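Local coordinates for protein malic enzyme (Entamoeba histolytica, PDB 3NV9) that probably catalyses the oxidative decarboxylation of malate to pyruvate with a nicotinamide dinucleotide as acceptor, as malic enzymes do, at residues E219-F224 with V293-L298; G228-T233 with I299-P304; S171-Y176 with T268-K273; S387-E392 with P415-D420; S287-C292 with A311-S316. One frame throughout, in Å; residues are numbered along the deposited sequence.

Four of the five contacts lie in the Rossmann-type NAD-binding domain; contact 3 ties it to the N-terminal domain. Contact 1 pairs the parallel strands 222-225 and 297-300, and contact 2, centred about 16 Å away, continues from both into helix 229-240 and the loop after strand 297-300. Contact 5, about 10 Å from contact 1 between centres, joins short helices 288-292 and 311-315, before and after strand 297-300. Contact 3 meets contact 2 through Tyr176 and Ser229. Along the chain contacts 1, 2 and 3 mutually alternate, contact 5 alternates with contacts 1 and 2, and contact 4 comes last, on helices 380-396 and 413-428, touching none. Segments distant in sequence thus gather round strand 297-300.

Contact 1: residues E219-F224 with V293-L298; sequences ECRMVF and VGADVL
Strands beginning at Met222 and Val297 run parallel, with Met222 opposite Val297 and Val223 opposite Leu298, and Val223 N donates to Val297 O at 2.9 Å. Just before this pairing Arg221 O takes two bonds in its carbonyl plane, from Asp296 N at 2.9 Å and from Val297 N, so one oxygen holds the start of the neighbouring strand. Asp296 also bonds back: its OD1 accepts from Arg221 N at 2.8 Å through the anti lone pair. Its CG lies anti to the carbonyl carbon (chi1 -60°), which carries the carboxylate across to that N-H, while OD2 forms a salt bridge with Lys215. These are the two middle strands of the Rossmann-type sheet in the NAD-binding domain. On one of its faces Met222 and Val297 lie side by side, CG against CB at 3.6 Å, with Leu206 of helix 193-213 packed on Val297. On the other, Val223 CG2 meets Ala295 CB at 3.9 Å, and Leu298 CD1 approaches Val223 O. The Arg221 chain bends at chi3 (60°), bringing the guanidinium edge to the Gly294-Ala295 peptide; its NH2 bonds Ala291 O in the last turn of helix 288-292.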
# COMPACT_ATOMS: atom_id res chain seq x y z
N GLU A 219 32.50 -31.78 -1.86
CA GLU A 219 32.85 -33.07 -1.28
C GLU A 219 31.85 -33.52 -0.19
O GLU A 219 32.06 -34.58 0.44
CB GLU A 219 34.32 -33.09 -0.79
CG GLU A 219 35.40 -32.88 -1.97
CD GLU A 219 35.35 -33.98 -3.12
OE1 GLU A 219 35.41 -35.20 -2.79
OE2 GLU A 219 35.27 -33.61 -4.35
N CYS A 220 30.77 -32.74 0.01
CA CYS A 220 29.68 -33.07 0.96
C CYS A 220 28.46 -33.84 0.45
O CYS A 220 27.85 -33.47 -0.54
CB CYS A 220 29.18 -31.82 1.66
SG CYS A 220 30.42 -31.05 2.66
N ARG A 221 28.09 -34.89 1.16
CA ARG A 221 26.84 -35.52 0.86
C ARG A 221 25.70 -34.71 1.52
O ARG A 221 25.66 -34.51 2.74
CB ARG A 221 26.86 -36.99 1.33
CG ARG A 221 27.80 -37.95 0.52
CD ARG A 221 27.50 -39.45 0.92
NE ARG A 221 26.09 -39.72 0.61
CZ ARG A 221 25.13 -39.93 1.50
NH1 ARG A 221 25.37 -39.97 2.81
NH2 ARG A 221 23.89 -40.06 1.07
N MET A 222 24.76 -34.29 0.71
CA MET A 222 23.65 -33.49 1.20
C MET A 222 22.29 -34.16 0.97
O MET A 222 21.99 -34.53 -0.18
CB MET A 222 23.71 -32.12 0.54
CG MET A 222 25.02 -31.40 0.84
SD MET A 222 24.90 -29.79 0.10
CE MET A 222 26.65 -29.25 0.15
N VAL A 223 21.51 -34.33 2.04
CA VAL A 223 20.12 -34.84 1.95
C VAL A 223 19.05 -33.72 2.17
O VAL A 223 19.03 -33.10 3.23
CB VAL A 223 19.85 -35.95 2.96
CG1 VAL A 223 18.38 -36.51 2.82
CG2 VAL A 223 20.88 -37.07 2.83
N PHE A 224 18.17 -33.51 1.19
CA PHE A 224 17.08 -32.56 1.28
C PHE A 224 15.71 -33.20 1.58
O PHE A 224 15.22 -33.99 0.78
CB PHE A 224 17.00 -31.75 0.00
CG PHE A 224 18.21 -30.88 -0.23
CD1 PHE A 224 19.40 -31.42 -0.71
CD2 PHE A 224 18.14 -29.50 -0.01
CE1 PHE A 224 20.55 -30.59 -0.95
CE2 PHE A 224 19.25 -28.65 -0.26
CZ PHE A 224 20.47 -29.19 -0.71
N VAL A 293 22.63 -41.90 6.63
CA VAL A 293 23.88 -42.48 7.17
C VAL A 293 25.10 -41.94 6.41
O VAL A 293 25.10 -41.86 5.17
CB VAL A 293 23.80 -44.05 7.29
CG1 VAL A 293 22.93 -44.65 6.17
CG2 VAL A 293 25.21 -44.71 7.39
N GLY A 294 26.08 -41.49 7.16
CA GLY A 294 27.24 -40.80 6.59
C GLY A 294 27.04 -39.42 5.96
O GLY A 294 28.00 -38.84 5.44
N ALA A 295 25.82 -38.89 5.97
CA ALA A 295 25.59 -37.59 5.34
C ALA A 295 26.26 -36.46 6.11
O ALA A 295 26.51 -36.56 7.35
CB ALA A 295 24.08 -37.29 5.08
N ASP A 296 26.53 -35.39 5.38
CA ASP A 296 27.16 -34.20 5.95
C ASP A 296 26.16 -33.12 6.33
O ASP A 296 26.30 -32.46 7.36
CB ASP A 296 28.23 -33.68 4.95
CG ASP A 296 29.33 -34.74 4.67
OD1 ASP A 296 29.32 -35.41 3.61
OD2 ASP A 296 30.17 -34.94 5.53
N VAL A 297 25.19 -32.93 5.45
CA VAL A 297 24.25 -31.85 5.47
C VAL A 297 22.85 -32.47 5.30
O VAL A 297 22.64 -33.39 4.49
CB VAL A 297 24.57 -30.82 4.33
CG1 VAL A 297 23.53 -29.70 4.21
CG2 VAL A 297 25.99 -30.23 4.50
N LEU A 298 21.90 -31.97 6.10
CA LEU A 298 20.51 -32.39 6.07
C LEU A 298 19.76 -31.09 6.14
O LEU A 298 19.98 -30.28 7.09
CB LEU A 298 20.18 -33.24 7.31
CG LEU A 298 18.72 -33.67 7.59
CD1 LEU A 298 18.06 -34.08 6.30
CD2 LEU A 298 18.63 -34.83 8.64

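Contact 2: residues G228-T233 with I299-P304; sequences GSSNTT and ISLSTP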
# COMPACT_ATOMS: atom_id res chain seq x y z
N GLY A 228 9.36 -29.02 -1.76
CA GLY A 228 8.61 -27.77 -1.94
C GLY A 228 9.40 -26.72 -2.69
O GLY A 228 10.53 -26.96 -3.13
N SER A 229 8.81 -25.53 -2.83
CA SER A 229 9.40 -24.50 -3.68
C SER A 229 10.66 -23.93 -3.06
O SER A 229 11.60 -23.63 -3.77
CB SER A 229 8.43 -23.39 -4.00
OG SER A 229 8.21 -22.59 -2.84
N SER A 230 10.69 -23.83 -1.73
CA SER A 230 11.95 -23.42 -1.01
C SER A 230 13.09 -24.41 -1.18
O SER A 230 14.17 -24.04 -1.61
CB SER A 230 11.72 -23.16 0.47
OG SER A 230 10.82 -22.07 0.61
N ASN A 231 12.86 -25.66 -0.81
CA ASN A 231 13.89 -26.68 -0.87
C ASN A 231 14.49 -26.90 -2.26
O ASN A 231 15.73 -27.06 -2.41
CB ASN A 231 13.38 -27.98 -0.27
CG ASN A 231 14.12 -28.35 0.99
OD1 ASN A 231 14.79 -27.51 1.59
ND2 ASN A 231 14.06 -29.62 1.38
N THR A 232 13.61 -26.90 -3.25
CA THR A 232 13.93 -27.01 -4.66
C THR A 232 14.92 -25.91 -5.06
O THR A 232 15.92 -26.18 -5.74
CB THR A 232 12.59 -26.89 -5.49
OG1 THR A 232 12.02 -28.18 -5.68
CG2 THR A 232 12.78 -26.31 -6.84
N THR A 233 14.63 -24.68 -4.64
CA THR A 233 15.47 -23.54 -5.00
C THR A 233 16.76 -23.57 -4.21
O THR A 233 17.79 -23.16 -4.74
CB THR A 233 14.75 -22.21 -4.84
OG1 THR A 233 13.41 -22.33 -5.35
CG2 THR A 233 15.48 -21.09 -5.57
N ILE A 299 18.91 -30.88 5.14
CA ILE A 299 18.19 -29.62 5.00
C ILE A 299 16.69 -29.91 4.79
O ILE A 299 16.33 -30.58 3.79
CB ILE A 299 18.76 -28.76 3.82
CG1 ILE A 299 20.21 -28.34 4.06
CG2 ILE A 299 17.93 -27.55 3.60
CD1 ILE A 299 20.76 -27.38 2.94
N SER A 300 15.87 -29.44 5.73
CA SER A 300 14.41 -29.51 5.61
C SER A 300 13.69 -28.16 5.76
O SER A 300 14.03 -27.37 6.66
CB SER A 300 13.83 -30.48 6.65
OG SER A 300 12.42 -30.63 6.45
N LEU A 301 12.70 -27.94 4.89
CA LEU A 301 11.70 -26.87 4.97
C LEU A 301 10.35 -27.43 4.49
O LEU A 301 9.80 -27.06 3.44
CB LEU A 301 12.08 -25.64 4.12
CG LEU A 301 11.74 -24.33 4.85
CD1 LEU A 301 12.31 -23.09 4.15
CD2 LEU A 301 10.19 -24.16 5.15
N SER A 302 9.86 -28.37 5.29
CA SER A 302 8.60 -29.01 5.06
C SER A 302 7.51 -27.96 5.22
O SER A 302 7.32 -27.43 6.31
CB SER A 302 8.45 -30.15 6.09
OG SER A 302 7.09 -30.54 6.26
N THR A 303 6.82 -27.61 4.14
CA THR A 303 5.63 -26.74 4.26
C THR A 303 4.47 -27.33 3.43
O THR A 303 4.67 -27.64 2.25
CB THR A 303 5.94 -25.21 3.92
OG1 THR A 303 5.00 -24.34 4.57
CG2 THR A 303 5.93 -24.92 2.43
N PRO A 304 3.29 -27.56 4.04
CA PRO A 304 2.90 -27.61 5.45
C PRO A 304 2.28 -28.99 5.69
O PRO A 304 2.11 -29.74 4.72
CB PRO A 304 1.81 -26.55 5.49
CG PRO A 304 1.06 -26.76 4.15
CD PRO A 304 2.07 -27.43 3.20
O HOH W 1 10.33 -26.43 0.68
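Asn231, in the first turn of helix 229-240, reaches from that helix to the end of strand 297-300. In the Rossmann-type fold of the NAD-binding domain this is the place where the helix after the first strand, 222-225, starts beside the C-terminal end of the next parallel strand in the sheet. The CB of Asn231 points at the strand and carries the amide into the gap between Ile299 and Leu301. Its CG comes within 4.2 Å of Leu301 N. There the amide divides: OD1 turns to apolar company, 3.7 Å from Ile299 CG2, and has no hydrogen-bonding partner in the model although it is buried. ND2 goes to backbone oxygens instead. It makes a long, weak bond to Ile299 O at 3.4 Å, though a fairly straight one (165° at the hydrogen), and its stronger partner is Gly226 O in the turn before the helix. Two carbonyl oxygens thus lie round the NH2 group, consistent with this orientation of the amide. Ile299 has CG2 anti to its own N and CG1 at chi1 -64°, a setting that leaves CG2 facing the amide oxygen. At the preceding residue, Ser230 CB packs on Leu301 CD1 at 3.7 Å, while Ser230 OG bonds Asp194 O. Leu301 also rests on Thr198 of helix 193-213. A water joins the two backbones: it accepts from Asn231 N at 3.0 Å and donates to Leu301 O at 2.9 Å.

Contact 3: residues S171-Y176 with T268-K273; sequences SQPNCY and TRFYRK
Apolar and CH-pi contacts centre on Pro173, which follows a cis peptide bond and whose ring packs against both Arg269 and Phe270. Its CB stands over one face of the Phe270 ring, 4.2 Å from the centroid and 15° off the normal, and its CD touches Phe270 CZ at 3.7 Å. A second CH-pi contact joins Arg272 to Tyr176: CG of the arginine lies over one face of the tyrosine ring, offset toward the rim, while Cys175 SG sits over the centre of the opposite face. The tyrosine is therefore sandwiched between a methylene and a sulfur. The Arg272 chain bends at chi2 and again at chi3, which turns its guanidinium 63° from the tyrosine plane, and no flat stack forms. Arg269 contributes NE, 3.6 Å from Pro173 CG.

Here the start of helix 174-185, in the N-terminal malic enzyme domain, packs against the start of helix 271-279 of the NAD-binding domain, and Tyr176 and Arg272 both also touch Thr232 of helix 229-240. Polar contacts are few, and no direct hydrogen bond crosses between 171-176 and 268-273. Gln172 brings its OE1 to the edge of the Phe270 ring, 3.2 Å from CE2, with amide and ring planes 70° apart; this buried oxygen has no hydrogen-bonding partner in the model. One water bridges the backbones, donating firmly to Arg269 O at 2.8 Å and weakly to Pro173 O.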
# COMPACT_ATOMS: atom_id res chain seq x y z
N SER A 171 1.18 -21.66 -2.88
CA SER A 171 1.36 -23.11 -3.00
C SER A 171 2.00 -23.52 -4.33
O SER A 171 1.82 -22.85 -5.35
CB SER A 171 0.00 -23.76 -2.89
OG SER A 171 -0.75 -23.41 -4.05
N GLN A 172 2.77 -24.60 -4.31
CA GLN A 172 3.32 -25.17 -5.53
C GLN A 172 2.30 -26.19 -6.04
O GLN A 172 1.65 -26.84 -5.23
CB GLN A 172 4.65 -25.88 -5.26
CG GLN A 172 4.50 -27.17 -4.43
CD GLN A 172 5.60 -28.18 -4.65
OE1 GLN A 172 6.29 -28.17 -5.67
NE2 GLN A 172 5.77 -29.06 -3.68
N PRO A 173 2.21 -26.37 -7.36
CA PRO A 173 3.04 -25.81 -8.39
C PRO A 173 2.53 -24.47 -8.90
O PRO A 173 3.15 -23.90 -9.82
CB PRO A 173 2.97 -26.86 -9.49
CG PRO A 173 1.54 -27.42 -9.35
CD PRO A 173 1.34 -27.46 -7.88
N ASN A 174 1.45 -23.94 -8.34
CA ASN A 174 1.01 -22.61 -8.75
C ASN A 174 2.16 -21.55 -8.69
O ASN A 174 2.38 -20.80 -9.65
CB ASN A 174 -0.19 -22.14 -7.88
CG ASN A 174 -1.55 -22.62 -8.39
OD1 ASN A 174 -1.66 -23.30 -9.42
ND2 ASN A 174 -2.62 -22.26 -7.66
N CYS A 175 2.90 -21.51 -7.57
CA CYS A 175 3.97 -20.48 -7.45
C CYS A 175 4.95 -20.48 -8.66
O CYS A 175 5.41 -19.42 -9.09
CB CYS A 175 4.73 -20.65 -6.14
SG CYS A 175 5.52 -22.26 -5.96
N TYR A 176 5.19 -21.65 -9.26
CA TYR A 176 6.11 -21.69 -10.43
C TYR A 176 5.55 -21.00 -11.66
O TYR A 176 6.19 -20.11 -12.28
CB TYR A 176 6.51 -23.13 -10.75
CG TYR A 176 7.25 -23.85 -9.63
CD1 TYR A 176 8.50 -23.36 -9.15
CD2 TYR A 176 6.74 -25.01 -9.09
CE1 TYR A 176 9.19 -24.03 -8.15
CE2 TYR A 176 7.41 -25.66 -8.06
CZ TYR A 176 8.65 -25.16 -7.60
OH TYR A 176 9.34 -25.85 -6.63
N THR A 268 4.52 -31.58 -16.21
CA THR A 268 5.61 -30.62 -16.40
C THR A 268 5.42 -29.30 -15.67
O THR A 268 6.17 -28.33 -15.88
CB THR A 268 5.88 -30.36 -17.86
OG1 THR A 268 4.82 -29.56 -18.40
CG2 THR A 268 6.04 -31.70 -18.62
N ARG A 269 4.39 -29.25 -14.84
CA ARG A 269 4.23 -28.15 -13.92
C ARG A 269 5.33 -28.28 -12.89
O ARG A 269 5.77 -27.29 -12.30
CB ARG A 269 2.87 -28.21 -13.27
CG ARG A 269 1.78 -27.66 -14.14
CD ARG A 269 0.47 -28.36 -13.84
NE ARG A 269 0.42 -28.91 -12.48
CZ ARG A 269 -0.59 -29.65 -12.02
NH1 ARG A 269 -1.63 -29.92 -12.81
NH2 ARG A 269 -0.57 -30.13 -10.77
N PHE A 270 5.80 -29.52 -12.71
CA PHE A 270 6.87 -29.86 -11.77
C PHE A 270 8.26 -30.03 -12.43
O PHE A 270 9.09 -30.80 -11.97
CB PHE A 270 6.47 -31.13 -11.02
CG PHE A 270 5.42 -30.91 -9.94
CD1 PHE A 270 4.06 -31.21 -10.18
CD2 PHE A 270 5.78 -30.42 -8.66
CE1 PHE A 270 3.08 -31.02 -9.15
CE2 PHE A 270 4.80 -30.24 -7.63
CZ PHE A 270 3.46 -30.54 -7.87
N TYR A 271 8.51 -29.31 -13.51
CA TYR A 271 9.79 -29.42 -14.20
C TYR A 271 11.04 -29.22 -13.28
O TYR A 271 12.05 -29.91 -13.46
CB TYR A 271 9.84 -28.46 -15.37
CG TYR A 271 10.05 -27.00 -15.00
CD1 TYR A 271 11.33 -26.43 -14.99
CD2 TYR A 271 8.97 -26.18 -14.68
CE1 TYR A 271 11.53 -25.09 -14.65
CE2 TYR A 271 9.15 -24.83 -14.34
CZ TYR A 271 10.44 -24.29 -14.32
OH TYR A 271 10.62 -22.93 -13.98
N ARG A 272 10.96 -28.31 -12.29
CA ARG A 272 12.09 -28.11 -11.37
C ARG A 272 12.42 -29.41 -10.59
O ARG A 272 13.59 -29.78 -10.43
CB ARG A 272 11.90 -26.85 -10.47
CG ARG A 272 11.22 -25.65 -11.17
CD ARG A 272 11.84 -24.24 -10.94
NE ARG A 272 13.12 -24.16 -11.60
CZ ARG A 272 13.74 -23.09 -12.10
NH1 ARG A 272 13.26 -21.82 -12.05
NH2 ARG A 272 14.90 -23.34 -12.69
N LYS A 273 11.41 -30.14 -10.13
CA LYS A 273 11.71 -31.42 -9.48
C LYS A 273 12.30 -32.40 -10.50
O LYS A 273 13.17 -33.21 -10.17
CB LYS A 273 10.49 -32.03 -8.76
CG LYS A 273 9.83 -31.16 -7.67
CD LYS A 273 8.51 -31.79 -7.15
CE LYS A 273 8.68 -33.23 -6.61
NZ LYS A 273 7.40 -33.83 -6.12
O HOH W 2 4.48 -24.91 -12.82

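Contact 4: residues S387-E392 with P415-D420; sequences SRALAE and PKEAAD
Ala389 inserts its methyl group among Lys416, Glu417 and Asp420. Lys416 has its CG anti to the backbone N (chi1 168°) and runs out fully extended as far as CE, with CG 4.1 Å from Ala389 CB. CE then passes close to Ala389 O, and the bend at chi4 (76°) turns NZ off toward Glu392. The ammonium and Glu392 OE1, 4.2 Å apart, are too distant for a salt bridge; a water spans them, donating to OE1 and accepting from NZ, at 2.8 Å each. Helices 380-396 and 413-428 of the NAD-binding domain meet here as a roughly antiparallel pair; the axes of segments 387-392 and 415-420 approach to 8.8 Å, at 148°, consistent with a small alanine facing the partner helix. Glu417 sets CG anti to its carbonyl carbon and stays extended, which lays it alongside Leu390, both side chains pointing the same way, with OE2 3.5 Å from Leu390 CB. Leu390 in turn packs on Val201 and Ala204 of helix 193-213. Asp420 OD1 lies 3.2 Å from Ala389 CB, while Asp420 OD2 accepts from the indole nitrogen of Trp438 in helix 438-461.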
# COMPACT_ATOMS: atom_id res chain seq x y z
N SER A 387 24.04 -14.07 -0.81
CA SER A 387 24.50 -15.13 0.10
C SER A 387 25.94 -14.92 0.51
O SER A 387 26.27 -15.10 1.67
CB SER A 387 24.44 -16.53 -0.52
OG SER A 387 23.25 -16.81 -1.14
N ARG A 388 26.80 -14.57 -0.43
CA ARG A 388 28.23 -14.44 -0.08
C ARG A 388 28.38 -13.23 0.81
O ARG A 388 29.07 -13.30 1.79
CB ARG A 388 29.15 -14.33 -1.29
CG ARG A 388 29.15 -15.56 -2.21
CD ARG A 388 30.16 -15.38 -3.39
NE ARG A 388 30.07 -16.51 -4.33
CZ ARG A 388 30.31 -17.80 -4.03
NH1 ARG A 388 30.68 -18.17 -2.80
NH2 ARG A 388 30.17 -18.73 -4.97
N ALA A 389 27.68 -12.14 0.47
CA ALA A 389 27.69 -10.91 1.26
C ALA A 389 27.24 -11.19 2.69
O ALA A 389 27.83 -10.67 3.65
CB ALA A 389 26.78 -9.87 0.62
N LEU A 390 26.17 -12.01 2.83
CA LEU A 390 25.60 -12.31 4.16
C LEU A 390 26.57 -13.17 4.97
O LEU A 390 26.80 -12.94 6.16
CB LEU A 390 24.22 -13.02 4.06
CG LEU A 390 23.57 -13.44 5.37
CD1 LEU A 390 23.50 -12.31 6.36
CD2 LEU A 390 22.13 -13.99 5.14
N ALA A 391 27.08 -14.19 4.32
CA ALA A 391 28.01 -15.10 4.95
C ALA A 391 29.32 -14.38 5.31
O ALA A 391 29.81 -14.54 6.39
CB ALA A 391 28.29 -16.23 4.02
N GLU A 392 29.87 -13.58 4.39
CA GLU A 392 31.14 -12.85 4.68
C GLU A 392 30.95 -11.78 5.77
O GLU A 392 31.78 -11.64 6.63
CB GLU A 392 31.71 -12.21 3.42
CG GLU A 392 31.92 -13.17 2.27
CD GLU A 392 32.24 -12.47 0.93
OE1 GLU A 392 32.17 -11.21 0.86
OE2 GLU A 392 32.55 -13.17 -0.05
N PRO A 415 22.98 -2.89 3.41
CA PRO A 415 23.58 -2.10 2.33
C PRO A 415 24.68 -2.86 1.64
O PRO A 415 24.92 -2.67 0.44
CB PRO A 415 24.11 -0.81 3.05
CG PRO A 415 24.19 -1.22 4.51
CD PRO A 415 23.09 -2.24 4.72
N LYS A 416 25.34 -3.75 2.36
CA LYS A 416 26.34 -4.57 1.70
C LYS A 416 25.66 -5.58 0.72
O LYS A 416 26.09 -5.71 -0.45
CB LYS A 416 27.21 -5.25 2.76
CG LYS A 416 28.09 -6.33 2.27
CD LYS A 416 28.69 -7.02 3.49
CE LYS A 416 29.65 -8.19 3.11
NZ LYS A 416 30.97 -7.57 2.63
N GLU A 417 24.62 -6.29 1.18
CA GLU A 417 23.81 -7.11 0.24
C GLU A 417 23.39 -6.28 -0.95
O GLU A 417 23.51 -6.72 -2.06
CB GLU A 417 22.56 -7.77 0.87
CG GLU A 417 22.90 -8.85 1.85
CD GLU A 417 21.70 -9.50 2.50
OE1 GLU A 417 20.59 -8.95 2.43
OE2 GLU A 417 21.85 -10.60 3.09
N ALA A 418 22.93 -5.06 -0.71
CA ALA A 418 22.34 -4.29 -1.77
C ALA A 418 23.38 -3.98 -2.84
O ALA A 418 23.09 -4.07 -4.04
CB ALA A 418 21.74 -2.99 -1.20
N ALA A 419 24.59 -3.59 -2.39
CA ALA A 419 25.65 -3.21 -3.33
C ALA A 419 26.18 -4.42 -4.06
O ALA A 419 26.37 -4.37 -5.27
CB ALA A 419 26.78 -2.45 -2.58
N ASP A 420 26.39 -5.55 -3.37
CA ASP A 420 26.84 -6.76 -4.10
C ASP A 420 25.79 -7.27 -5.15
O ASP A 420 26.17 -7.63 -6.30
CB ASP A 420 27.20 -7.89 -3.15
CG ASP A 420 28.48 -7.64 -2.32
OD1 ASP A 420 28.80 -8.55 -1.51
OD2 ASP A 420 29.17 -6.61 -2.47
O HOH W 3 33.13 -9.35 2.76

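Contact 5: residues S287-C292 with A311-S316; sequences SIAEAC and AEWIKS. With GOL (glycerol), chain K.
Trp313 sets CG anti to its carbonyl carbon (chi1 -63°), which swings the indole across to helix 288-292. Ile288 answers with chi1 -59°, placing CG2 over one face of the six-membered ring, modelled implausibly close so that the exact separation is doubtful, and CD1 beside CH2 at the far end. Next along the indole, Ala289 CB approaches NE1 to 3.9 Å. Cys292 SG comes obliquely to the five-membered ring, 4.7 Å from its centroid, a sulfur-aromatic contact, and also packs on Trp313 CB at 3.8 Å. A glycerol, probably from the crystallisation liquor, lies at the indole edge near NE1: its O2 accepts from Ala289 N at 3.1 Å, and its O1 makes a weak bond to Glu312 OE2. The N-terminus of helix 288-292 is capped by Ser287 OG, which accepts from Glu290 N at 3.2 Å. At the other end of the interface Ser316 OG donates to Trp313 O at 2.8 Å, and a water donates both to this hydroxyl and to Ala289 O. The two helices run roughly parallel, their axes 9.0 Å apart at closest approach, with N-to-C directions 24° apart. With Ile288 and Trp313 both resting on Ile225 of strand 222-225, they are neighbours on one face of the Rossmann-type sheet, helix 311-315 being the crossover helix of the beta-alpha-beta unit from strand 297-300 to strand 322-325.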
# COMPACT_ATOMS: atom_id res chain seq x y z
N SER A 287 15.29 -44.98 1.08
CA SER A 287 14.67 -44.40 2.27
C SER A 287 15.52 -43.26 2.86
O SER A 287 16.78 -43.33 2.86
CB SER A 287 14.43 -45.47 3.33
OG SER A 287 15.63 -45.82 3.99
N ILE A 288 14.84 -42.24 3.39
CA ILE A 288 15.51 -41.11 4.04
C ILE A 288 16.62 -41.62 4.94
O ILE A 288 17.71 -41.07 4.92
CB ILE A 288 14.56 -40.22 4.88
CG1 ILE A 288 13.44 -39.65 4.03
CG2 ILE A 288 15.34 -39.09 5.54
CD1 ILE A 288 12.23 -39.12 4.84
N ALA A 289 16.35 -42.66 5.72
CA ALA A 289 17.34 -43.27 6.64
C ALA A 289 18.58 -43.87 5.95
O ALA A 289 19.68 -43.86 6.52
CB ALA A 289 16.66 -44.32 7.54
N GLU A 290 18.39 -44.43 4.74
CA GLU A 290 19.50 -44.96 3.94
C GLU A 290 20.33 -43.77 3.46
O GLU A 290 21.55 -43.77 3.51
CB GLU A 290 19.01 -45.80 2.73
CG GLU A 290 18.57 -47.29 3.09
CD GLU A 290 17.73 -48.02 1.98
OE1 GLU A 290 16.61 -48.50 2.28
OE2 GLU A 290 18.21 -48.11 0.82
N ALA A 291 19.64 -42.75 3.00
CA ALA A 291 20.30 -41.56 2.57
C ALA A 291 21.15 -40.93 3.70
O ALA A 291 22.29 -40.56 3.48
CB ALA A 291 19.29 -40.58 2.04
N CYS A 292 20.61 -40.86 4.92
CA CYS A 292 21.20 -40.05 5.95
C CYS A 292 22.50 -40.58 6.52
O CYS A 292 23.38 -39.80 6.90
CB CYS A 292 20.19 -39.79 7.07
SG CYS A 292 19.00 -38.54 6.61
N ALA A 311 15.69 -38.11 15.14
CA ALA A 311 16.92 -38.17 15.93
C ALA A 311 17.88 -39.18 15.36
O ALA A 311 19.12 -38.98 15.38
CB ALA A 311 16.63 -38.56 17.37
N GLU A 312 17.30 -40.30 14.93
CA GLU A 312 18.07 -41.44 14.43
C GLU A 312 18.72 -41.12 13.07
O GLU A 312 19.82 -41.56 12.81
CB GLU A 312 17.20 -42.71 14.35
CG GLU A 312 16.31 -42.76 13.13
CD GLU A 312 15.83 -44.17 12.78
OE1 GLU A 312 16.52 -45.14 13.19
OE2 GLU A 312 14.78 -44.31 12.07
N TRP A 313 18.05 -40.38 12.21
CA TRP A 313 18.69 -39.93 10.95
C TRP A 313 19.98 -39.16 11.26
O TRP A 313 21.02 -39.40 10.64
CB TRP A 313 17.77 -39.03 10.15
CG TRP A 313 16.53 -39.68 9.69
CD1 TRP A 313 16.24 -41.04 9.68
CD2 TRP A 313 15.41 -39.03 9.11
NE1 TRP A 313 14.99 -41.25 9.16
CE2 TRP A 313 14.46 -40.04 8.77
CE3 TRP A 313 15.09 -37.69 8.85
CZ2 TRP A 313 13.21 -39.74 8.20
CZ3 TRP A 313 13.85 -37.39 8.26
CH2 TRP A 313 12.93 -38.41 7.95
N ILE A 314 19.89 -38.26 12.24
CA ILE A 314 20.96 -37.31 12.61
C ILE A 314 22.15 -38.08 13.16
O ILE A 314 23.29 -37.88 12.72
CB ILE A 314 20.41 -36.21 13.59
CG1 ILE A 314 19.49 -35.23 12.83
CG2 ILE A 314 21.50 -35.44 14.26
CD1 ILE A 314 18.79 -34.17 13.71
N LYS A 315 21.87 -38.96 14.13
CA LYS A 315 22.81 -39.84 14.78
C LYS A 315 23.62 -40.64 13.76
O LYS A 315 24.76 -40.95 14.00
CB LYS A 315 22.00 -40.76 15.71
CG LYS A 315 22.79 -41.61 16.67
CD LYS A 315 21.86 -42.20 17.75
CE LYS A 315 21.37 -43.65 17.43
NZ LYS A 315 22.43 -44.69 17.77
N SER A 316 23.01 -40.99 12.63
CA SER A 316 23.70 -41.80 11.62
C SER A 316 24.56 -40.97 10.68
O SER A 316 25.33 -41.50 9.89
CB SER A 316 22.70 -42.63 10.82
OG SER A 316 22.07 -41.86 9.81
C1 GOL K . 12.85 -43.18 8.41
O1 GOL K . 13.12 -44.29 9.27
C2 GOL K . 12.39 -43.65 7.05
O2 GOL K . 13.52 -43.77 6.25
C3 GOL K . 11.45 -42.70 6.33
O3 GOL K . 11.83 -42.88 4.96
O HOH W 4 19.58 -42.85 9.00